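Local coordinates for penicillin-binding 1 transmembrane protein MrcA (Nitrosomonas europaea ATCC 19718, PDB 3D0F) that probably builds and cross-links peptidoglycan as a bifunctional glycosyltransferase and transpeptidase, represented here by its OB-like domain, at residues A[9-14]-A[25-30]; A[39-44]-A[86-91]; A[46-51]-A[58-63]. All coordinates share one frame; numbering follows the deposited sequence.

Overall arrangement
Contact 2 lies in the buried part of the OB-like domain, contact 3 is partly buried and contact 1 is a surface contact. Contacts 2 and 3 belong to one antiparallel sheet: strands 37-45 and 48-53 are neighbours in it, and Leu42 N lies 2.8 Å from Glu50 O in a probable hydrogen bond. Along the chain, contact 3 is nested inside the loop that contact 2 closes. Both rest on backbone hydrogen bonds, whereas contact 1, its centre about 34 Å from that of contact 2, joins the N-terminal segment to the end of helix 20-26 by apolar packing. Contacts 1 and 2 touch the second subunit; contact 3 does not.

Contact 1 of 3, residues A[9-14]-A[25-30]; sequences AFLKLP and DIMQDI
Ile26 meets four consecutive residues of the extended segment 9-14, and its CD1 methyl does most of the touching. This methyl packs against Leu11 CB at 3.9 Å and, at the same distance, against Leu13 CD2, with the ring atom Pro14 CD a little farther off. The CG2 branch lies against the backbone, 3.4 Å from Lys12 O, a van der Waals contact of a methyl with a carbonyl oxygen. With CG1 of Ile26 between the backbone N and the carbonyl carbon (chi1 62°), both branches flank Lys12 O, CD1 at 3.7 Å, while CD1 alone goes on to the leucines and the proline. Leu11 is the principal partner on the other segment. Its CD1 methyl rests on Ile26 O at 3.6 Å and also touches Met27 CG, 4.0 Å away, the leucine and selenomethionine side chains crossing at about a right angle. The segment 25-30 comprises the C-terminal end of helix 20-26 and a type I beta turn from Met27 to Ile30, closed by the backbone hydrogen bond from Ile30 N to Met27 O at 3.0 Å. Farther along, Leu13 and Pro14 continue onto the helix through Leu23, and Pro14 also touches Ala22. The second subunit extends the surroundings: Ala9 and Phe10 pair antiparallel with one of its strands, and Lys54 of that subunit forms hydrogen bonds through NZ to the carbonyl oxygens of Met27 and Ile30. Met27 also packs on Val40 of the second subunit, and Leu13 on its Pro86.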
loop_
_atom_site.group_PDB
_atom_site.type_symbol
_atom_site.label_atom_id
_atom_site.label_comp_id
_atom_site.label_asym_id
_atom_site.label_seq_id
_atom_site.Cartn_x
_atom_site.Cartn_y
_atom_site.Cartn_z
ATOM N N ALA A 9 11.696 14.102 -1.910
ATOM C CA ALA A 9 12.813 13.770 -2.768
ATOM C C ALA A 9 12.401 14.067 -4.193
ATOM O O ALA A 9 11.220 14.218 -4.494
ATOM C CB ALA A 9 13.221 12.279 -2.638
ATOM N N PHE A 10 13.392 14.129 -5.055
ATOM C CA PHE A 10 13.191 14.320 -6.499
ATOM C C PHE A 10 14.032 13.306 -7.254
ATOM O O PHE A 10 15.233 13.212 -7.043
ATOM C CB PHE A 10 13.572 15.725 -6.904
ATOM C CG PHE A 10 12.724 16.783 -6.243
ATOM C CD1 PHE A 10 13.032 17.230 -4.991
ATOM C CD2 PHE A 10 11.595 17.319 -6.889
ATOM C CE1 PHE A 10 12.250 18.194 -4.355
ATOM C CE2 PHE A 10 10.833 18.288 -6.269
ATOM C CZ PHE A 10 11.147 18.691 -5.000
ATOM N N LEU A 11 13.413 12.556 -8.142
ATOM C CA LEU A 11 14.111 11.578 -8.985
ATOM C C LEU A 11 14.315 12.142 -10.385
ATOM O O LEU A 11 13.641 13.100 -10.809
ATOM C CB LEU A 11 13.325 10.292 -9.032
ATOM C CG LEU A 11 12.774 9.737 -7.727
ATOM C CD1 LEU A 11 11.901 8.487 -7.814
ATOM C CD2 LEU A 11 13.986 9.488 -6.797
ATOM N N LYS A 12 15.326 11.621 -11.060
ATOM C CA LYS A 12 15.665 12.079 -12.409
ATOM C C LYS A 12 14.901 11.216 -13.418
ATOM O O LYS A 12 15.138 10.012 -13.523
ATOM C CB LYS A 12 17.161 11.955 -12.631
ATOM C CG LYS A 12 17.601 12.559 -13.937
ATOM C CD LYS A 12 19.061 12.286 -14.157
ATOM C CE LYS A 12 19.976 13.209 -13.378
ATOM N NZ LYS A 12 21.265 13.385 -14.128
ATOM N N LEU A 13 13.963 11.800 -14.154
ATOM C CA LEU A 13 13.104 11.024 -15.003
ATOM C C LEU A 13 13.818 10.663 -16.320
ATOM O O LEU A 13 14.733 11.383 -16.754
ATOM C CB LEU A 13 11.845 11.786 -15.394
ATOM C CG LEU A 13 10.841 12.150 -14.316
ATOM C CD1 LEU A 13 9.825 13.122 -14.955
ATOM C CD2 LEU A 13 10.177 10.923 -13.752
ATOM N N PRO A 14 13.368 9.569 -16.927
ATOM C CA PRO A 14 13.744 9.321 -18.343
ATOM C C PRO A 14 12.961 10.276 -19.274
ATOM O O PRO A 14 11.926 10.810 -18.862
ATOM C CB PRO A 14 13.265 7.883 -18.557
ATOM C CG PRO A 14 12.085 7.738 -17.625
ATOM C CD PRO A 14 12.503 8.505 -16.407
ATOM N N ASP A 25 12.920 1.604 -12.267
ATOM C CA ASP A 25 14.342 1.638 -11.881
ATOM C C ASP A 25 14.687 2.872 -11.066
ATOM O O ASP A 25 15.418 2.772 -10.058
ATOM C CB ASP A 25 15.248 1.576 -13.113
ATOM C CG ASP A 25 15.410 0.155 -13.658
ATOM O OD1 ASP A 25 14.899 -0.849 -13.077
ATOM O OD2 ASP A 25 16.083 0.078 -14.696
ATOM N N ILE A 26 14.145 4.040 -11.437
ATOM C CA ILE A 26 14.504 5.269 -10.645
ATOM C C ILE A 26 13.835 5.228 -9.253
ATOM O O ILE A 26 14.338 5.876 -8.338
ATOM C CB ILE A 26 14.196 6.610 -11.330
ATOM C CG1 ILE A 26 12.686 6.780 -11.596
ATOM C CG2 ILE A 26 14.949 6.682 -12.682
ATOM C CD1 ILE A 26 12.316 8.139 -12.156
HETATM N N MSE A 27 12.756 4.448 -9.112
HETATM C CA MSE A 27 12.026 4.284 -7.860
HETATM C C MSE A 27 12.512 3.111 -7.016
HETATM O O MSE A 27 11.915 2.816 -5.983
HETATM C CB MSE A 27 10.530 4.106 -8.167
HETATM C CG MSE A 27 9.875 5.254 -8.846
HETATM SE SE MSE A 27 7.916 4.984 -8.892
HETATM C CE MSE A 27 7.395 5.456 -7.113
ATOM N N GLN A 28 13.566 2.443 -7.456
ATOM C CA GLN A 28 13.942 1.166 -6.853
ATOM C C GLN A 28 14.074 1.180 -5.332
ATOM O O GLN A 28 13.776 0.168 -4.703
ATOM C CB GLN A 28 15.204 0.623 -7.496
ATOM C CG GLN A 28 16.444 1.396 -7.247
ATOM C CD GLN A 28 17.657 0.837 -7.993
ATOM O OE1 GLN A 28 17.594 -0.266 -8.564
ATOM N NE2 GLN A 28 18.755 1.613 -8.017
ATOM N N ASP A 29 14.573 2.285 -4.762
ATOM C CA ASP A 29 14.854 2.333 -3.318
ATOM C C ASP A 29 13.649 2.745 -2.461
ATOM O O ASP A 29 13.715 2.574 -1.230
ATOM C CB ASP A 29 15.993 3.301 -3.012
ATOM C CG ASP A 29 17.383 2.794 -3.500
ATOM O OD1 ASP A 29 17.531 1.564 -3.738
ATOM O OD2 ASP A 29 18.309 3.644 -3.597
ATOM N N ILE A 30 12.599 3.241 -3.096
ATOM C CA ILE A 30 11.476 3.920 -2.445
ATOM C C ILE A 30 10.195 3.100 -2.585
ATOM O O ILE A 30 10.009 2.409 -3.582
ATOM C CB ILE A 30 11.256 5.319 -3.107
ATOM C CG1 ILE A 30 12.550 6.125 -3.084
ATOM C CG2 ILE A 30 10.095 6.092 -2.445
ATOM C CD1 ILE A 30 13.191 6.178 -1.766
#

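Contact 2 of 3, residues A[39-44]-A[86-91]. With PO4 (phosphate ion), chain C.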
loop_
_atom_site.group_PDB
_atom_site.type_symbol
_atom_site.label_atom_id
_atom_site.label_comp_id
_atom_site.label_asym_id
_atom_site.label_seq_id
_atom_site.Cartn_x
_atom_site.Cartn_y
_atom_site.Cartn_z
ATOM N N ALA A 39 -3.119 -7.515 7.475
ATOM C CA ALA A 39 -4.411 -8.132 7.654
ATOM C C ALA A 39 -4.326 -9.079 8.853
ATOM O O ALA A 39 -3.272 -9.626 9.154
ATOM C CB ALA A 39 -4.887 -8.894 6.414
ATOM N N VAL A 40 -5.449 -9.268 9.500
ATOM C CA VAL A 40 -5.528 -10.223 10.609
ATOM C C VAL A 40 -6.373 -11.403 10.185
ATOM O O VAL A 40 -7.488 -11.239 9.691
ATOM C CB VAL A 40 -6.102 -9.619 11.925
ATOM C CG1 VAL A 40 -7.502 -9.044 11.727
ATOM C CG2 VAL A 40 -6.137 -10.666 13.032
ATOM N N VAL A 41 -5.848 -12.591 10.396
ATOM C CA VAL A 41 -6.537 -13.821 10.008
ATOM C C VAL A 41 -7.754 -14.095 10.903
ATOM O O VAL A 41 -7.664 -14.014 12.141
ATOM C CB VAL A 41 -5.573 -15.031 9.964
ATOM C CG1 VAL A 41 -6.382 -16.390 9.748
ATOM C CG2 VAL A 41 -4.511 -14.792 8.852
ATOM N N LEU A 42 -8.879 -14.364 10.251
ATOM C CA LEU A 42 -10.115 -14.769 10.930
ATOM C C LEU A 42 -10.336 -16.285 10.908
ATOM O O LEU A 42 -10.890 -16.841 11.842
ATOM C CB LEU A 42 -11.327 -14.080 10.273
ATOM C CG LEU A 42 -11.194 -12.556 10.215
ATOM C CD1 LEU A 42 -12.458 -11.957 9.581
ATOM C CD2 LEU A 42 -10.871 -11.896 11.560
ATOM N N SER A 43 -10.004 -16.945 9.800
ATOM C CA SER A 43 -10.098 -18.348 9.670
ATOM C C SER A 43 -9.022 -18.840 8.729
ATOM O O SER A 43 -8.615 -18.109 7.841
ATOM C CB SER A 43 -11.472 -18.726 9.165
ATOM O OG SER A 43 -11.625 -18.412 7.812
ATOM N N ALA A 44 -8.602 -20.095 8.901
ATOM C CA ALA A 44 -7.552 -20.665 8.045
ATOM C C ALA A 44 -7.664 -22.144 7.908
ATOM O O ALA A 44 -7.842 -22.872 8.888
ATOM C CB ALA A 44 -6.186 -20.328 8.557
ATOM N N PRO A 86 -6.455 -18.252 13.475
ATOM C CA PRO A 86 -7.111 -16.985 13.804
ATOM C C PRO A 86 -6.331 -16.066 14.742
ATOM O O PRO A 86 -5.864 -16.501 15.816
ATOM C CB PRO A 86 -8.440 -17.424 14.414
ATOM C CG PRO A 86 -8.665 -18.755 13.875
ATOM C CD PRO A 86 -7.336 -19.403 13.701
ATOM N N GLY A 87 -6.214 -14.814 14.341
ATOM C CA GLY A 87 -5.436 -13.802 15.035
ATOM C C GLY A 87 -4.075 -13.541 14.434
ATOM O O GLY A 87 -3.437 -12.561 14.779
ATOM N N ALA A 88 -3.632 -14.411 13.535
ATOM C CA ALA A 88 -2.329 -14.212 12.921
ATOM C C ALA A 88 -2.324 -12.895 12.177
ATOM O O ALA A 88 -3.209 -12.632 11.386
ATOM C CB ALA A 88 -2.026 -15.346 11.991
ATOM N N LEU A 89 -1.280 -12.106 12.411
ATOM C CA LEU A 89 -1.002 -10.895 11.649
ATOM C C LEU A 89 -0.167 -11.279 10.427
ATOM O O LEU A 89 0.963 -11.788 10.532
ATOM C CB LEU A 89 -0.247 -9.862 12.518
ATOM C CG LEU A 89 0.144 -8.559 11.822
ATOM C CD1 LEU A 89 -1.072 -7.813 11.283
ATOM C CD2 LEU A 89 0.969 -7.706 12.792
ATOM N N ILE A 90 -0.750 -11.048 9.259
ATOM C CA ILE A 90 -0.111 -11.350 7.965
ATOM C C ILE A 90 -0.042 -10.131 7.111
ATOM O O ILE A 90 -0.610 -9.083 7.433
ATOM C CB ILE A 90 -0.851 -12.505 7.225
ATOM C CG1 ILE A 90 -2.322 -12.168 6.976
ATOM C CG2 ILE A 90 -0.714 -13.825 8.096
ATOM C CD1 ILE A 90 -3.023 -13.071 6.000
ATOM N N ARG A 91 0.636 -10.272 5.993
ATOM C CA ARG A 91 0.667 -9.228 4.986
ATOM C C ARG A 91 0.109 -9.822 3.710
ATOM O O ARG A 91 0.391 -10.970 3.358
ATOM C CB ARG A 91 2.104 -8.736 4.748
ATOM C CG ARG A 91 2.776 -8.229 6.034
ATOM C CD ARG A 91 2.292 -6.851 6.501
ATOM N NE ARG A 91 2.836 -6.616 7.830
ATOM C CZ ARG A 91 2.713 -5.483 8.521
ATOM N NH1 ARG A 91 2.110 -4.438 7.993
ATOM N NH2 ARG A 91 3.227 -5.427 9.757
HETATM P P PO4 C . 3.008 -1.742 10.706
HETATM O O1 PO4 C . 3.410 -3.027 11.374
HETATM O O2 PO4 C . 2.513 -0.814 11.790
HETATM O O3 PO4 C . 4.215 -1.141 10.011
HETATM O O4 PO4 C . 1.916 -1.923 9.682
#
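Val41 and Ile90 meet with their side chains at about a right angle, Val41 CG2 lying 3.6 Å from Ile90 CD1. Val41 holds CG1 anti to the backbone N (chi1 172°), which leaves CG2 beside that nitrogen and turned to the neighbouring strand, where it also touches Ala88 CB at 4.0 Å. Ile90 CG1 passes by Ala39 CB on its way out, the two atoms 4.2 Å apart. Ala39 and Ile90 form an antiparallel hydrogen-bonded pair whose side chains share a face, and the alanine is covered farther on by Ala51 of strand 48-53. Val40 and Leu89, a non-hydrogen-bonded pair, use the other face; from there Leu89 CD1 reaches Ala39 O at 3.6 Å. Strands 39-41 and 88-91 lie side by side in the central part of the antiparallel sheet of this OB-like domain. Ala39 and Ile90 exchange two backbone hydrogen bonds, Val41 N donates to Ala88 O, and Gly87 N donates a nearly straight hydrogen bond to Val41 O (2.8 Å). Strand 37-45 turns a corner at Leu42, which with Ser43 faces Glu50 in a classic beta bulge. Leu89 and Ala88 carry the sheet into the second subunit by antiparallel pairing. The edge of the Arg91 guanidinium, with the phosphorus of a phosphate ion in its plane, donates NH1 to O4 at 3.0 Å and NH2 to O1. These two nearly straight bonds (176° and 167°) fix the rotation of the guanidinium, whose charge is probably shared between the phosphate, likely from the crystallisation liquor, and Glu8 of the second subunit.

Contact 3 of 3, residues A[46-51]-A[58-63]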
loop_
_atom_site.group_PDB
_atom_site.type_symbol
_atom_site.label_atom_id
_atom_site.label_comp_id
_atom_site.label_asym_id
_atom_site.label_seq_id
_atom_site.Cartn_x
_atom_site.Cartn_y
_atom_site.Cartn_z
ATOM N N PRO A 46 -6.064 -25.279 4.707
ATOM C CA PRO A 46 -5.150 -25.333 3.567
ATOM C C PRO A 46 -5.755 -24.792 2.255
ATOM O O PRO A 46 -5.004 -24.469 1.299
ATOM C CB PRO A 46 -4.852 -26.843 3.444
ATOM C CG PRO A 46 -5.054 -27.358 4.767
ATOM C CD PRO A 46 -6.259 -26.614 5.295
ATOM N N GLY A 47 -7.077 -24.731 2.194
ATOM C CA GLY A 47 -7.788 -24.270 0.986
ATOM C C GLY A 47 -8.230 -22.819 1.000
ATOM O O GLY A 47 -8.555 -22.294 -0.040
ATOM N N ALA A 48 -8.289 -22.167 2.169
ATOM C CA ALA A 48 -8.763 -20.797 2.209
ATOM C C ALA A 48 -8.371 -20.119 3.516
ATOM O O ALA A 48 -8.490 -20.710 4.580
ATOM C CB ALA A 48 -10.253 -20.787 2.117
ATOM N N VAL A 49 -7.939 -18.878 3.418
ATOM C CA VAL A 49 -7.710 -18.023 4.563
ATOM C C VAL A 49 -8.618 -16.808 4.392
ATOM O O VAL A 49 -8.597 -16.155 3.326
ATOM C CB VAL A 49 -6.228 -17.590 4.594
ATOM C CG1 VAL A 49 -6.014 -16.472 5.603
ATOM C CG2 VAL A 49 -5.333 -18.822 4.815
ATOM N N GLU A 50 -9.391 -16.486 5.435
ATOM C CA GLU A 50 -10.165 -15.241 5.482
ATOM C C GLU A 50 -9.404 -14.287 6.397
ATOM O O GLU A 50 -9.000 -14.680 7.494
ATOM C CB GLU A 50 -11.561 -15.484 6.083
ATOM C CG GLU A 50 -12.430 -16.353 5.224
ATOM C CD GLU A 50 -13.929 -16.037 5.268
ATOM O OE1 GLU A 50 -14.418 -15.323 6.182
ATOM O OE2 GLU A 50 -14.618 -16.546 4.341
ATOM N N ALA A 51 -9.215 -13.054 5.963
ATOM C CA ALA A 51 -8.476 -12.065 6.724
ATOM C C ALA A 51 -9.138 -10.688 6.638
ATOM O O ALA A 51 -9.743 -10.356 5.607
ATOM C CB ALA A 51 -7.001 -12.018 6.269
ATOM N N THR A 58 -13.117 -7.821 4.433
ATOM C CA THR A 58 -12.674 -9.183 4.726
ATOM C C THR A 58 -12.393 -9.794 3.358
ATOM O O THR A 58 -13.218 -9.754 2.433
ATOM C CB THR A 58 -13.676 -9.992 5.531
ATOM O OG1 THR A 58 -13.882 -9.380 6.824
ATOM C CG2 THR A 58 -13.164 -11.431 5.738
ATOM N N ILE A 59 -11.182 -10.274 3.218
ATOM C CA ILE A 59 -10.727 -10.911 1.968
ATOM C C ILE A 59 -10.587 -12.421 2.182
ATOM O O ILE A 59 -10.441 -12.877 3.306
ATOM C CB ILE A 59 -9.366 -10.334 1.456
ATOM C CG1 ILE A 59 -8.239 -10.470 2.493
ATOM C CG2 ILE A 59 -9.523 -8.836 1.055
ATOM C CD1 ILE A 59 -6.840 -10.068 1.989
ATOM N N ARG A 60 -10.686 -13.151 1.074
ATOM C CA ARG A 60 -10.512 -14.592 1.064
ATOM C C ARG A 60 -9.362 -14.942 0.119
ATOM O O ARG A 60 -9.446 -14.635 -1.092
ATOM C CB ARG A 60 -11.811 -15.286 0.625
ATOM C CG ARG A 60 -11.904 -16.743 0.967
ATOM C CD ARG A 60 -13.399 -17.211 0.823
ATOM N NE ARG A 60 -13.606 -18.558 1.288
ATOM C CZ ARG A 60 -13.496 -19.646 0.545
ATOM N NH1 ARG A 60 -13.162 -19.587 -0.758
ATOM N NH2 ARG A 60 -13.706 -20.824 1.119
ATOM N N ILE A 61 -8.346 -15.626 0.640
ATOM C CA ILE A 61 -7.122 -15.998 -0.118
ATOM C C ILE A 61 -7.203 -17.498 -0.347
ATOM O O ILE A 61 -7.404 -18.255 0.603
ATOM C CB ILE A 61 -5.831 -15.615 0.616
ATOM C CG1 ILE A 61 -5.874 -14.108 0.957
ATOM C CG2 ILE A 61 -4.559 -15.941 -0.234
ATOM C CD1 ILE A 61 -5.291 -13.769 2.324
ATOM N N THR A 62 -7.003 -17.902 -1.609
ATOM C CA THR A 62 -7.145 -19.295 -2.033
ATOM C C THR A 62 -6.128 -19.587 -3.143
ATOM O O THR A 62 -5.469 -18.680 -3.617
ATOM C CB THR A 62 -8.555 -19.605 -2.607
ATOM O OG1 THR A 62 -8.778 -18.835 -3.814
ATOM C CG2 THR A 62 -9.635 -19.263 -1.556
ATOM N N GLY A 63 -6.062 -20.828 -3.590
ATOM C CA GLY A 63 -5.267 -21.201 -4.781
ATOM C C GLY A 63 -3.841 -20.632 -4.764
ATOM O O GLY A 63 -3.084 -20.806 -3.807
HETATM O O HOH W 1 -7.347 -23.126 -2.331
#
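Arg60 stands opposite Glu50 on adjacent strands of the beta hairpin formed by 48-53 and 58-61, at one margin of the antiparallel sheet of the OB-like domain. Its CG lies anti to the backbone N (chi1 -162°), and the chain stays extended as far as NE, so the side chain stands off the sheet face between Glu50 and Ala48. CB leads to CG, which passes Val49 O at 4.1 Å. CD then comes within 3.8 Å of Glu50 OE2, and NE keeps that same distance from the oxygen in a long salt bridge. The carboxylate and guanidinium planes are 88° apart, and OE2 approaches the edge of the guanidinium, so the pair is attracted by charge but does not form the flat, two-pronged pairing of the two groups. At the tip, CZ and NH2 lie against the methyl of Ala48, with NH2 3.6 Å from CB; this methyl covers one face of the guanidinium, set off toward its rim. On the other face of the hairpin, Val49, Ala51, Ile59 and Ile61 turn inward to Trp100, Val92, Leu66 and Ile90. Val49 and Ile61 exchange two backbone hydrogen bonds, as do Ala51 and Ile59, and the shortest of the four, Ile61 N to Val49 O, measures 2.7 Å. Beyond the paired residues, Thr62 CG2 touches Gly47 O, and a water spans the gap, donating to Gly47 O and accepting from Gly63 N at 2.9 Å.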